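Local coordinates for protein predicted ATPase involved in replication control, Cdc46/Mcm family (Methanopyrus kandleri AV19, PDB 3F8T) that probably acts as an MCM-family, ATP-dependent helicase that binds single-stranded DNA during DNA replication, at residues Arg239-Ala245 against Cys340-Ile346. The protein carries 2 engineered substitutions. Residues are numbered along the deposited sequence; the frame is centred on the assembly and turned at random.
Sequences RLHVLLA and CAVLAAI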
ATOM      1  N   ARG A 239     -11.680  -5.572  -0.446  1.00 23.95           N
ATOM      2  CA  ARG A 239     -11.564  -4.224   0.089  1.00 21.52           C
ATOM      3  C   ARG A 239     -12.941  -3.597   0.305  1.00 20.00           C
ATOM      4  O   ARG A 239     -13.835  -3.773  -0.529  1.00 19.16           O
ATOM      5  CB  ARG A 239     -10.715  -3.378  -0.865  1.00 22.14           C
ATOM      6  CG  ARG A 239      -9.258  -3.866  -0.938  1.00 22.75           C
ATOM      7  CD  ARG A 239      -8.416  -3.011  -1.861  1.00 26.13           C
ATOM      8  NE  ARG A 239      -8.830  -3.102  -3.258  1.00 25.22           N
ATOM      9  CZ  ARG A 239      -8.485  -4.089  -4.082  1.00 28.17           C
ATOM     10  NH1 ARG A 239      -7.719  -5.108  -3.667  1.00 27.41           N
ATOM     11  NH2 ARG A 239      -8.913  -4.058  -5.329  1.00 28.94           N
ATOM     12  N   LEU A 240     -13.087  -2.862   1.410  1.00 17.53           N
ATOM     13  CA  LEU A 240     -14.340  -2.202   1.766  1.00 16.54           C
ATOM     14  C   LEU A 240     -14.287  -0.721   1.472  1.00 15.78           C
ATOM     15  O   LEU A 240     -13.274  -0.065   1.727  1.00 15.61           O
ATOM     16  CB  LEU A 240     -14.678  -2.401   3.252  1.00 16.08           C
ATOM     17  CG  LEU A 240     -15.191  -3.782   3.682  1.00 17.81           C
ATOM     18  CD1 LEU A 240     -14.823  -4.056   5.122  1.00 19.76           C
ATOM     19  CD2 LEU A 240     -16.688  -3.864   3.495  1.00 17.95           C
ATOM     20  N   HIS A 241     -15.397  -0.193   0.964  1.00 15.16           N
ATOM     21  CA  HIS A 241     -15.519   1.234   0.662  1.00 14.66           C
ATOM     22  C   HIS A 241     -16.633   1.827   1.497  1.00 15.30           C
ATOM     23  O   HIS A 241     -17.742   1.273   1.555  1.00 15.97           O
ATOM     24  CB  HIS A 241     -15.767   1.436  -0.832  1.00 14.74           C
ATOM     25  CG  HIS A 241     -14.794   0.685  -1.701  1.00 15.06           C
ATOM     26  ND1 HIS A 241     -13.439   0.940  -1.679  1.00 16.43           N
ATOM     27  CD2 HIS A 241     -14.971  -0.327  -2.582  1.00 16.50           C
ATOM     28  CE1 HIS A 241     -12.824   0.128  -2.523  1.00 15.86           C
ATOM     29  NE2 HIS A 241     -13.728  -0.658  -3.078  1.00 14.14           N
ATOM     30  N   VAL A 242     -16.325   2.925   2.169  1.00 14.49           N
ATOM     31  CA  VAL A 242     -17.219   3.498   3.189  1.00 16.06           C
ATOM     32  C   VAL A 242     -17.406   4.981   2.893  1.00 16.21           C
ATOM     33  O   VAL A 242     -16.435   5.695   2.637  1.00 16.39           O
ATOM     34  CB  VAL A 242     -16.669   3.280   4.643  1.00 15.19           C
ATOM     35  CG1 VAL A 242     -17.578   3.927   5.686  1.00 17.36           C
ATOM     36  CG2 VAL A 242     -16.536   1.774   4.978  1.00 15.63           C
ATOM     37  N   LEU A 243     -18.660   5.431   2.915  1.00 16.96           N
ATOM     38  CA  LEU A 243     -18.978   6.846   2.771  1.00 17.28           C
ATOM     39  C   LEU A 243     -19.467   7.384   4.114  1.00 18.61           C
ATOM     40  O   LEU A 243     -20.462   6.894   4.642  1.00 17.91           O
ATOM     41  CB  LEU A 243     -20.079   7.037   1.723  1.00 17.03           C
ATOM     42  CG  LEU A 243     -20.640   8.462   1.520  1.00 17.75           C
ATOM     43  CD1 LEU A 243     -19.531   9.453   1.178  1.00 17.45           C
ATOM     44  CD2 LEU A 243     -21.727   8.445   0.437  1.00 18.79           C
ATOM     45  N   LEU A 244     -18.759   8.373   4.647  1.00 19.68           N
ATOM     46  CA  LEU A 244     -19.203   9.119   5.826  1.00 22.08           C
ATOM     47  C   LEU A 244     -20.093  10.267   5.397  1.00 23.49           C
ATOM     48  O   LEU A 244     -19.694  11.095   4.570  1.00 23.36           O
ATOM     49  CB  LEU A 244     -18.009   9.711   6.551  1.00 22.61           C
ATOM     50  CG  LEU A 244     -16.938   8.873   7.216  1.00 23.65           C
ATOM     51  CD1 LEU A 244     -16.160   9.789   8.145  1.00 24.01           C
ATOM     52  CD2 LEU A 244     -17.545   7.717   7.996  1.00 26.15           C
ATOM     53  N   ALA A 245     -21.305  10.330   5.951  1.00 24.21           N
ATOM     54  CA  ALA A 245     -22.190  11.441   5.657  1.00 25.39           C
ATOM     55  C   ALA A 245     -22.443  12.253   6.925  1.00 26.79           C
ATOM     56  O   ALA A 245     -23.190  11.822   7.805  1.00 26.64           O
ATOM     57  CB  ALA A 245     -23.486  10.939   5.061  1.00 25.61           C
ATOM     58  N   CYS A 340      -7.023   0.364  -3.478  1.00 19.97           N
ATOM     59  CA  CYS A 340      -7.250   1.170  -2.274  1.00 20.17           C
ATOM     60  C   CYS A 340      -8.648   0.941  -1.705  1.00 19.32           C
ATOM     61  O   CYS A 340      -9.574   0.595  -2.432  1.00 20.22           O
ATOM     62  CB  CYS A 340      -7.030   2.656  -2.593  1.00 19.68           C
ATOM     63  SG  CYS A 340      -7.932   3.287  -4.016  1.00 23.79           S
ATOM     64  N   ALA A 341      -8.788   1.099  -0.397  1.00 18.52           N
ATOM     65  CA  ALA A 341     -10.100   1.072   0.241  1.00 17.43           C
ATOM     66  C   ALA A 341     -10.522   2.538   0.304  1.00 16.94           C
ATOM     67  O   ALA A 341      -9.804   3.361   0.870  1.00 17.01           O
ATOM     68  CB  ALA A 341      -9.984   0.451   1.647  1.00 17.24           C
ATOM     69  N   VAL A 342     -11.658   2.868  -0.301  1.00 15.88           N
ATOM     70  CA  VAL A 342     -12.074   4.260  -0.409  1.00 15.98           C
ATOM     71  C   VAL A 342     -12.879   4.674   0.834  1.00 15.82           C
ATOM     72  O   VAL A 342     -13.953   4.120   1.110  1.00 15.43           O
ATOM     73  CB  VAL A 342     -12.878   4.519  -1.687  1.00 15.55           C
ATOM     74  CG1 VAL A 342     -13.464   5.948  -1.686  1.00 16.81           C
ATOM     75  CG2 VAL A 342     -11.984   4.289  -2.933  1.00 15.53           C
ATOM     76  N   LEU A 343     -12.320   5.632   1.559  1.00 16.21           N
ATOM     77  CA  LEU A 343     -12.990   6.273   2.694  1.00 16.32           C
ATOM     78  C   LEU A 343     -13.351   7.686   2.277  1.00 16.32           C
ATOM     79  O   LEU A 343     -12.522   8.579   2.294  1.00 16.86           O
ATOM     80  CB  LEU A 343     -12.099   6.292   3.935  1.00 15.71           C
ATOM     81  CG  LEU A 343     -12.695   7.087   5.134  1.00 14.12           C
ATOM     82  CD1 LEU A 343     -14.061   6.551   5.548  1.00 13.94           C
ATOM     83  CD2 LEU A 343     -11.745   7.034   6.269  1.00 13.40           C
ATOM     84  N   ALA A 344     -14.602   7.865   1.893  1.00 17.39           N
ATOM     85  CA  ALA A 344     -15.069   9.137   1.371  1.00 17.92           C
ATOM     86  C   ALA A 344     -15.899   9.856   2.433  1.00 18.43           C
ATOM     87  O   ALA A 344     -16.382   9.231   3.379  1.00 18.46           O
ATOM     88  CB  ALA A 344     -15.880   8.912   0.152  1.00 17.38           C
ATOM     89  N   ALA A 345     -16.010  11.175   2.284  1.00 18.63           N
ATOM     90  CA  ALA A 345     -16.876  11.991   3.134  1.00 19.64           C
ATOM     91  C   ALA A 345     -17.711  12.942   2.286  1.00 21.00           C
ATOM     92  O   ALA A 345     -17.217  13.539   1.316  1.00 20.73           O
ATOM     93  CB  ALA A 345     -16.052  12.741   4.147  1.00 18.63           C
ATOM     94  N   ILE A 346     -18.979  13.090   2.659  1.00 23.20           N
ATOM     95  CA  ILE A 346     -19.882  13.997   1.951  1.00 24.58           C
ATOM     96  C   ILE A 346     -20.687  14.814   2.954  1.00 27.25           C
ATOM     97  O   ILE A 346     -21.089  14.303   4.009  1.00 26.09           O
ATOM     98  CB  ILE A 346     -20.838  13.238   0.998  1.00 24.51           C
ATOM     99  CG1 ILE A 346     -21.555  14.200   0.055  1.00 23.89           C
ATOM    100  CG2 ILE A 346     -21.871  12.389   1.778  1.00 24.82           C
ATOM    101  CD1 ILE A 346     -22.091  13.538  -1.214  1.00 23.09           C
TER
HETATM  102  O   HOH W   1     -10.135  -1.155  -4.507  1.00 25.15           O
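His241 extends the pairing of strands 242-245 and 341-346 beyond its backbone bonds: Val342 N donates to ring atom ND1 over 3.0 Å, nearly straight (171°) and only 1° out of the ring plane. With CG beside the backbone N (chi1 -50°), the imidazole swings across to the neighbouring strand, while NE2, at the far edge, bonds Met324 O. Both ring nitrogens are thus engaged, which should fix the ring's rotation. A phenylalanine here would probably leave Val342 N without its acceptor and Met324 O without its ring partner.

From Val242 onward the pairing is close and regular. Val242 and Leu244 each hydrogen-bond the neighbouring strand through both N and O, the pattern expected of parallel strands, from Val242 N to Val342 O (2.9 Å) up to Ile346 N to Leu244 O (2.9 Å). On one face Leu243 CD1 lies 3.8 Å from both Ala344 CB and Ile346 CG2; on the other, Leu244 CG meets Leu343 CD1 at 4.1 Å, where both side chains touch Leu255 of helix 248-261.

The N-terminal end, before His241, is looser: no direct hydrogen bond joins Arg239 to Cys340, and Arg239 CD stays 3.8 Å from Cys340 O. A water accepting from Arg239 NE (2.7 Å) lies 2.8 Å from Cys340 O and may bridge the two, while NH1 turns to Gly234 O and Val233 O. Flanked by strands 303-307 and 373-376, the pair forms inner strands of the 2-3-4-1-5 parallel sheet (equivalently 5-1-4-3-2) characteristic of the AAA+ P-loop ATPase core.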